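Local structure of ricin B-related lectin (Polyporus squamosus, 5MUA) at residues M71-H76 with T113-T118. The protein is a fungal chimerolectin that joins a galactose-binding beta-trefoil lectin to a calcium-dependent papain-like cysteine protease. Sequence-based numbering, arbitrary orientation. Where two conformers were deposited one is given.
With GAL (beta-D-galactopyranose), chain J.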
# COMPACT_ATOMS: atom_id res chain seq x y z
N MET B 71 -16.67 1.31 -27.55
CA MET B 71 -18.03 1.33 -28.18
C MET B 71 -17.82 1.65 -29.67
O MET B 71 -17.15 2.63 -30.04
CB MET B 71 -18.89 2.35 -27.56
CG MET B 71 -20.32 2.31 -28.04
SD MET B 71 -21.31 3.67 -27.25
CE MET B 71 -21.80 2.98 -25.67
N ASP B 72 -18.36 0.78 -30.51
CA ASP B 72 -17.99 0.77 -31.92
C ASP B 72 -19.27 0.46 -32.74
O ASP B 72 -20.07 -0.41 -32.38
CB ASP B 72 -16.88 -0.32 -32.07
CG ASP B 72 -16.52 -0.70 -33.55
OD1 ASP B 72 -17.43 -1.13 -34.32
OD2 ASP B 72 -15.29 -0.70 -33.83
N LEU B 73 -19.46 1.22 -33.82
CA LEU B 73 -20.62 1.00 -34.70
C LEU B 73 -20.15 -0.04 -35.76
O LEU B 73 -19.27 0.26 -36.60
CB LEU B 73 -21.05 2.31 -35.34
CG LEU B 73 -22.28 2.18 -36.24
CD1 LEU B 73 -23.54 1.72 -35.49
CD2 LEU B 73 -22.56 3.55 -36.78
N ALA B 74 -20.68 -1.25 -35.65
CA ALA B 74 -20.18 -2.42 -36.37
C ALA B 74 -20.08 -2.18 -37.85
O ALA B 74 -21.03 -1.71 -38.52
CB ALA B 74 -21.07 -3.67 -36.10
N GLY B 75 -18.90 -2.41 -38.38
CA GLY B 75 -18.70 -2.32 -39.81
C GLY B 75 -18.82 -0.91 -40.41
O GLY B 75 -18.89 -0.74 -41.66
N HIS B 76 -18.78 0.12 -39.58
CA HIS B 76 -18.92 1.51 -39.95
C HIS B 76 -20.28 1.77 -40.65
O HIS B 76 -20.40 2.76 -41.36
CB HIS B 76 -17.79 1.99 -40.91
CG HIS B 76 -16.42 1.57 -40.49
ND1 HIS B 76 -15.51 2.47 -40.00
CD2 HIS B 76 -15.79 0.38 -40.58
CE1 HIS B 76 -14.39 1.82 -39.72
NE2 HIS B 76 -14.56 0.55 -40.03
N THR B 113 -21.08 8.03 -39.21
CA THR B 113 -22.34 7.87 -39.92
C THR B 113 -23.38 8.91 -39.71
O THR B 113 -24.28 9.01 -40.52
CB THR B 113 -22.96 6.52 -39.60
OG1 THR B 113 -23.32 6.51 -38.22
CG2 THR B 113 -22.03 5.39 -39.92
N GLY B 114 -23.29 9.72 -38.66
CA GLY B 114 -24.41 10.54 -38.26
C GLY B 114 -25.57 9.77 -37.71
O GLY B 114 -26.62 10.38 -37.48
N THR B 115 -25.47 8.44 -37.53
CA THR B 115 -26.56 7.69 -36.88
C THR B 115 -26.35 7.63 -35.38
O THR B 115 -25.24 7.89 -34.87
CB THR B 115 -26.74 6.28 -37.45
OG1 THR B 115 -25.56 5.52 -37.27
CG2 THR B 115 -27.03 6.35 -38.97
N PHE B 116 -27.42 7.35 -34.67
CA PHE B 116 -27.46 7.54 -33.21
C PHE B 116 -27.55 6.23 -32.47
O PHE B 116 -28.21 5.28 -32.92
CB PHE B 116 -28.66 8.40 -32.82
CG PHE B 116 -28.59 9.79 -33.35
CD1 PHE B 116 -27.92 10.76 -32.69
CD2 PHE B 116 -29.19 10.12 -34.57
CE1 PHE B 116 -27.84 12.07 -33.19
CE2 PHE B 116 -29.10 11.42 -35.08
CZ PHE B 116 -28.46 12.40 -34.37
N VAL B 117 -26.93 6.18 -31.30
CA VAL B 117 -27.11 5.04 -30.44
C VAL B 117 -28.60 4.99 -30.00
O VAL B 117 -29.12 5.99 -29.45
CB VAL B 117 -26.23 5.18 -29.16
CG1 VAL B 117 -26.47 4.04 -28.18
CG2 VAL B 117 -24.77 5.29 -29.48
N THR B 118 -29.22 3.84 -30.17
CA THR B 118 -30.65 3.68 -30.09
C THR B 118 -31.01 2.45 -29.33
O THR B 118 -30.44 1.44 -29.53
CB THR B 118 -31.23 3.61 -31.52
OG1 THR B 118 -30.78 4.76 -32.29
CG2 THR B 118 -32.74 3.48 -31.52
C1 GAL J . -14.90 -3.50 -39.04
C2 GAL J . -14.63 -2.19 -38.30
C3 GAL J . -14.45 -2.35 -36.80
C4 GAL J . -15.61 -3.20 -36.25
C5 GAL J . -15.77 -4.51 -37.07
C6 GAL J . -16.97 -5.33 -36.68
O1 GAL J . -15.28 -3.13 -40.33
O2 GAL J . -13.43 -1.62 -38.83
O3 GAL J . -14.37 -1.01 -36.24
O4 GAL J . -16.80 -2.38 -36.36
O5 GAL J . -15.95 -4.21 -38.47
O6 GAL J . -16.93 -6.55 -37.41
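Leu73 meets Thr113 and Thr115 behind the galactose site of a ricin-type beta-trefoil, where the end of strand 70-73 faces the loop leading into strand 116-120; no hydrogen bond joins the two segments. Among the van der Waals contacts, the Leu73 CD2 methyl does most of the touching: it meets the Thr113 side chain tip to tip, 3.4 Å from the hydroxyl oxygen OG1 and 3.7 Å from the methyl CG2, and crosses Thr115 at about a right angle, 3.6 Å from its OG1. A chi1 of -178°, with CG opposite the backbone N, carries the CD2 branch of Leu73 to both hydroxyls. Farther along, Met71 SD and Val117 CG2 make a looser contact at 4.4 Å between the outer strands of a four-stranded antiparallel sheet, and Ile84 of strand 82-87 packs against both Met71 and Leu73. The polar bonds within each segment shape the loops: Thr113 OG1 donates to Thr115 OG1 at 2.6 Å across the turn through Gly114, while His76 N donates to Leu73 O and closes the turn that bears the sugar. There Asp72 accepts from two neighbouring galactose hydroxyls, O4 at OD1 in a very short bond and O3 at OD2. A second bond on OD2, from Gln95 NE2, is consistent with a fixed carboxylate; Asn94 ND2 bonds both the sugar and Leu73 O. Gly75 N adds a second bond to O4 (156° at the hydrogen), and the His76 ring presents its edge to the sugar, NE2 lying 2.7 Å from GAL O2. The backbone of this same histidine meets the other segment, its O lying 3.4 Å from Thr113 CG2.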